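Local coordinates for protein aspartate-semialdehyde dehydrogenase 2 (Vibrio cholerae, PDB 2R00) that catalyses the NADPH-dependent reductive dephosphorylation of L-aspartyl-4-phosphate to L-aspartate-semialdehyde, an early step in the synthesis of lysine, methionine and threonine, at residues Trp81-Ile93 and Ile117-Pro129. Residues are numbered along the deposited sequence; the frame is centred on the assembly and turned at random.
Sequences WAPIAAEAGVVVI and IAEFRNRNIIANP
V92 and I125 are bridged in parallel at the edge of the Rossmann-type sheet of the nucleotide-binding domain, where strand 125-127 is the outermost strand of this chain's sheet and 91-94 is its inner neighbour. Two backbone bonds on V92 fix the register: its N donates to N124 O (2.9 Å) and its O accepts from I126 N (2.8 Å), the latter almost straight on to the carbonyl. CA-H...O contacts from V91 to N124 O, from I125 to V92 O and from I93 to I126 O run alongside.

Just before the strand, N124 turns its amide to the end of helix 75-87. With CG of N124 beside its own backbone N (chi1 -77°), N124 ND2 reaches A86 O at 3.2 Å, and that oxygen lies in the side-chain amide plane of N124. G89 N, part of the Schellman motif that ends the helix, approaches A86 O from the opposite face, so one carbonyl of the last turn serves two donors. Beside this bond, A86 CB sits 3.3 Å from R123 O and also touches N124 CB.

One face of the sheet carries V92 and I125; there I125 CD1 meets A82 CB of the helix at 4.3 Å. I93 and I126 occupy the other face, where I93 CG1 meets I126 CD1. V91 lies on that side too: its CG2 rests 3.7 Å from F120 CD1, the two side chains crossing at about a right angle, while V91 CG1 approaches I126 CD1. L331 of helix 316-335 also packs on V91.

Segment 117-129 is thus held twice, by main-chain bonds to strand 91-94 and by the side-chain amide of N124 at the C-terminus of helix 75-87, where ND2, as a donor added to G89 N, probably helps offset the negative end of the helix dipole.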
loop_
_atom_site.group_PDB
_atom_site.type_symbol
_atom_site.label_atom_id
_atom_site.label_comp_id
_atom_site.label_asym_id
_atom_site.label_seq_id
_atom_site.Cartn_x
_atom_site.Cartn_y
_atom_site.Cartn_z
ATOM N N TRP A 81 17.704 -22.837 23.329
ATOM C CA TRP A 81 16.843 -23.400 24.372
ATOM C C TRP A 81 15.702 -24.337 23.955
ATOM O O TRP A 81 15.317 -25.213 24.730
ATOM C CB TRP A 81 16.312 -22.283 25.282
ATOM C CG TRP A 81 17.376 -21.763 26.167
ATOM C CD1 TRP A 81 18.012 -20.571 26.065
ATOM C CD2 TRP A 81 17.977 -22.452 27.271
ATOM N NE1 TRP A 81 18.956 -20.452 27.056
ATOM C CE2 TRP A 81 18.956 -21.596 27.812
ATOM C CE3 TRP A 81 17.758 -23.703 27.875
ATOM C CZ2 TRP A 81 19.743 -21.950 28.923
ATOM C CZ3 TRP A 81 18.544 -24.061 28.982
ATOM C CH2 TRP A 81 19.522 -23.182 29.489
ATOM N N ALA A 82 15.156 -24.166 22.753
ATOM C CA ALA A 82 14.051 -25.030 22.329
ATOM C C ALA A 82 14.446 -26.497 22.190
ATOM O O ALA A 82 13.654 -27.367 22.560
ATOM C CB ALA A 82 13.377 -24.529 21.051
ATOM N N PRO A 83 15.630 -26.786 21.610
ATOM C CA PRO A 83 16.072 -28.188 21.639
ATOM C C PRO A 83 16.169 -28.794 23.048
ATOM O O PRO A 83 15.877 -29.976 23.228
ATOM C CB PRO A 83 17.460 -28.126 20.989
ATOM C CG PRO A 83 17.373 -26.944 20.053
ATOM C CD PRO A 83 16.578 -25.937 20.857
ATOM N N ILE A 84 16.594 -27.991 24.017
ATOM C CA ILE A 84 16.754 -28.435 25.409
ATOM C C ILE A 84 15.402 -28.727 26.072
ATOM O O ILE A 84 15.226 -29.765 26.708
ATOM C CB ILE A 84 17.571 -27.411 26.226
ATOM C CG1 ILE A 84 18.983 -27.289 25.621
ATOM C CG2 ILE A 84 17.625 -27.819 27.699
ATOM C CD1 ILE A 84 19.893 -26.324 26.345
ATOM N N ALA A 85 14.442 -27.827 25.889
ATOM C CA ALA A 85 13.078 -28.067 26.346
ATOM C C ALA A 85 12.486 -29.287 25.656
ATOM O O ALA A 85 11.917 -30.159 26.306
ATOM C CB ALA A 85 12.203 -26.821 26.115
ATOM N N ALA A 86 12.643 -29.368 24.335
ATOM C CA ALA A 86 12.123 -30.505 23.572
ATOM C C ALA A 86 12.685 -31.841 24.073
ATOM O O ALA A 86 11.944 -32.811 24.248
ATOM C CB ALA A 86 12.426 -30.323 22.067
ATOM N N GLU A 87 13.997 -31.876 24.302
ATOM C CA GLU A 87 14.686 -33.071 24.807
ATOM C C GLU A 87 14.091 -33.521 26.144
ATOM O O GLU A 87 13.993 -34.712 26.410
ATOM C CB GLU A 87 16.189 -32.801 24.930
ATOM C CG GLU A 87 17.010 -33.892 25.646
ATOM C CD GLU A 87 18.430 -33.456 25.915
ATOM O OE1 GLU A 87 18.629 -32.454 26.635
ATOM O OE2 GLU A 87 19.359 -34.113 25.402
ATOM N N ALA A 88 13.670 -32.564 26.966
ATOM C CA ALA A 88 13.060 -32.863 28.256
ATOM C C ALA A 88 11.599 -33.317 28.131
ATOM O O ALA A 88 10.970 -33.661 29.130
ATOM C CB ALA A 88 13.177 -31.664 29.186
ATOM N N GLY A 89 11.073 -33.324 26.902
ATOM C CA GLY A 89 9.715 -33.798 26.630
ATOM C C GLY A 89 8.659 -32.696 26.624
ATOM O O GLY A 89 7.466 -32.988 26.580
ATOM N N VAL A 90 9.101 -31.438 26.663
ATOM C CA VAL A 90 8.211 -30.271 26.520
ATOM C C VAL A 90 7.875 -30.035 25.030
ATOM O O VAL A 90 8.738 -30.195 24.162
ATOM C CB VAL A 90 8.882 -28.985 27.087
ATOM C CG1 VAL A 90 7.903 -27.821 27.134
ATOM C CG2 VAL A 90 9.458 -29.240 28.463
ATOM N N VAL A 91 6.630 -29.650 24.736
ATOM C CA VAL A 91 6.279 -29.214 23.391
ATOM C C VAL A 91 6.385 -27.692 23.326
ATOM O O VAL A 91 5.687 -26.971 24.053
ATOM C CB VAL A 91 4.882 -29.727 22.915
ATOM C CG1 VAL A 91 4.638 -29.346 21.440
ATOM C CG2 VAL A 91 4.783 -31.225 23.085
ATOM N N VAL A 92 7.288 -27.215 22.466
ATOM C CA VAL A 92 7.609 -25.793 22.372
ATOM C C VAL A 92 6.814 -25.168 21.230
ATOM O O VAL A 92 6.833 -25.663 20.107
ATOM C CB VAL A 92 9.126 -25.558 22.149
ATOM C CG1 VAL A 92 9.454 -24.065 22.049
ATOM C CG2 VAL A 92 9.949 -26.220 23.256
ATOM N N ILE A 93 6.088 -24.101 21.538
ATOM C CA ILE A 93 5.443 -23.289 20.515
ATOM C C ILE A 93 6.294 -22.028 20.389
ATOM O O ILE A 93 6.418 -21.260 21.339
ATOM C CB ILE A 93 3.947 -22.996 20.851
ATOM C CG1 ILE A 93 3.143 -24.313 20.825
ATOM C CG2 ILE A 93 3.375 -21.970 19.869
ATOM C CD1 ILE A 93 1.937 -24.358 21.769
ATOM N N ILE A 117 -0.461 -29.498 13.195
ATOM C CA ILE A 117 -0.082 -29.630 14.612
ATOM C C ILE A 117 0.375 -31.049 14.980
ATOM O O ILE A 117 1.204 -31.215 15.867
ATOM C CB ILE A 117 -1.212 -29.153 15.568
ATOM C CG1 ILE A 117 -1.449 -27.657 15.386
ATOM C CG2 ILE A 117 -0.873 -29.468 17.050
ATOM C CD1 ILE A 117 -2.608 -27.086 16.182
ATOM N N ALA A 118 -0.148 -32.053 14.273
ATOM C CA ALA A 118 0.180 -33.468 14.511
ATOM C C ALA A 118 1.669 -33.725 14.376
ATOM O O ALA A 118 2.226 -34.606 15.047
ATOM C CB ALA A 118 -0.597 -34.366 13.548
ATOM N N GLU A 119 2.312 -32.941 13.507
ATOM C CA GLU A 119 3.750 -33.050 13.264
ATOM C C GLU A 119 4.614 -32.512 14.411
ATOM O O GLU A 119 5.837 -32.483 14.289
ATOM C CB GLU A 119 4.136 -32.364 11.948
ATOM C CG GLU A 119 3.420 -32.889 10.714
ATOM C CD GLU A 119 3.977 -34.210 10.182
ATOM O OE1 GLU A 119 4.991 -34.720 10.704
ATOM O OE2 GLU A 119 3.396 -34.740 9.205
ATOM N N PHE A 120 3.988 -32.104 15.521
ATOM C CA PHE A 120 4.735 -31.644 16.698
ATOM C C PHE A 120 5.655 -32.746 17.200
ATOM O O PHE A 120 6.684 -32.474 17.811
ATOM C CB PHE A 120 3.801 -31.180 17.827
ATOM C CG PHE A 120 3.243 -32.310 18.676
ATOM C CD1 PHE A 120 3.920 -32.746 19.818
ATOM C CD2 PHE A 120 2.050 -32.936 18.329
ATOM C CE1 PHE A 120 3.415 -33.789 20.604
ATOM C CE2 PHE A 120 1.532 -33.979 19.108
ATOM C CZ PHE A 120 2.218 -34.401 20.251
ATOM N N ARG A 121 5.290 -33.996 16.936
ATOM C CA ARG A 121 6.060 -35.115 17.481
ATOM C C ARG A 121 7.400 -35.383 16.770
ATOM O O ARG A 121 8.236 -36.125 17.280
ATOM C CB ARG A 121 5.204 -36.384 17.612
ATOM C CG ARG A 121 4.683 -36.991 16.316
ATOM C CD ARG A 121 4.129 -38.393 16.624
ATOM N NE ARG A 121 3.299 -38.974 15.559
ATOM C CZ ARG A 121 2.979 -40.269 15.488
ATOM N NH1 ARG A 121 2.211 -40.719 14.497
ATOM N NH2 ARG A 121 3.432 -41.122 16.409
ATOM N N ASN A 122 7.594 -34.762 15.609
ATOM C CA ASN A 122 8.875 -34.826 14.901
ATOM C C ASN A 122 10.043 -34.318 15.746
ATOM O O ASN A 122 11.091 -34.970 15.809
ATOM C CB ASN A 122 8.803 -34.042 13.584
ATOM C CG ASN A 122 7.890 -34.693 12.555
ATOM O OD1 ASN A 122 7.456 -35.843 12.717
ATOM N ND2 ASN A 122 7.591 -33.955 11.483
ATOM N N ARG A 123 9.846 -33.171 16.406
ATOM C CA ARG A 123 10.909 -32.450 17.112
ATOM C C ARG A 123 10.446 -31.855 18.447
ATOM O O ARG A 123 11.237 -31.214 19.153
ATOM C CB ARG A 123 11.440 -31.307 16.224
ATOM C CG ARG A 123 12.328 -31.769 15.059
ATOM C CD ARG A 123 13.829 -31.513 15.347
ATOM N NE ARG A 123 14.409 -30.477 14.457
ATOM C CZ ARG A 123 15.178 -29.463 14.858
ATOM N NH1 ARG A 123 15.470 -29.311 16.134
ATOM N NH2 ARG A 123 15.669 -28.587 13.971
ATOM N N ASN A 124 9.168 -32.042 18.783
ATOM C CA ASN A 124 8.550 -31.390 19.948
ATOM C C ASN A 124 8.577 -29.868 19.820
ATOM O O ASN A 124 8.677 -29.139 20.814
ATOM C CB ASN A 124 9.179 -31.852 21.274
ATOM C CG ASN A 124 8.704 -33.246 21.701
ATOM O OD1 ASN A 124 7.777 -33.821 21.113
ATOM N ND2 ASN A 124 9.355 -33.797 22.722
ATOM N N ILE A 125 8.479 -29.396 18.577
ATOM C CA ILE A 125 8.403 -27.968 18.302
ATOM C C ILE A 125 7.346 -27.707 17.235
ATOM O O ILE A 125 7.245 -28.461 16.253
ATOM C CB ILE A 125 9.774 -27.378 17.840
ATOM C CG1 ILE A 125 10.889 -27.682 18.846
ATOM C CG2 ILE A 125 9.672 -25.856 17.663
ATOM C CD1 ILE A 125 12.283 -27.543 18.253
ATOM N N ILE A 126 6.557 -26.654 17.464
ATOM C CA ILE A 126 5.638 -26.086 16.475
ATOM C C ILE A 126 6.029 -24.606 16.325
ATOM O O ILE A 126 6.253 -23.931 17.313
ATOM C CB ILE A 126 4.151 -26.146 16.956
ATOM C CG1 ILE A 126 3.747 -27.579 17.335
ATOM C CG2 ILE A 126 3.216 -25.592 15.886
ATOM C CD1 ILE A 126 2.489 -27.669 18.221
ATOM N N ALA A 127 6.112 -24.116 15.095
ATOM C CA ALA A 127 6.548 -22.735 14.838
ATOM C C ALA A 127 5.338 -21.829 14.663
ATOM O O ALA A 127 4.387 -22.198 13.969
ATOM C CB ALA A 127 7.423 -22.697 13.600
ATOM N N ASN A 128 5.377 -20.662 15.312
ATOM C CA ASN A 128 4.348 -19.626 15.195
ATOM C C ASN A 128 4.787 -18.739 14.039
ATOM O O ASN A 128 5.939 -18.310 14.025
ATOM C CB ASN A 128 4.300 -18.800 16.499
ATOM C CG ASN A 128 2.961 -18.073 16.729
ATOM O OD1 ASN A 128 2.931 -16.872 17.053
ATOM N ND2 ASN A 128 1.866 -18.803 16.619
ATOM N N PRO A 129 3.902 -18.493 13.045
ATOM C CA PRO A 129 4.324 -17.651 11.926
ATOM C C PRO A 129 4.406 -16.158 12.255
ATOM O O PRO A 129 4.006 -15.720 13.338
ATOM C CB PRO A 129 3.244 -17.900 10.846
ATOM C CG PRO A 129 2.430 -19.059 11.329
ATOM C CD PRO A 129 2.528 -18.981 12.851
#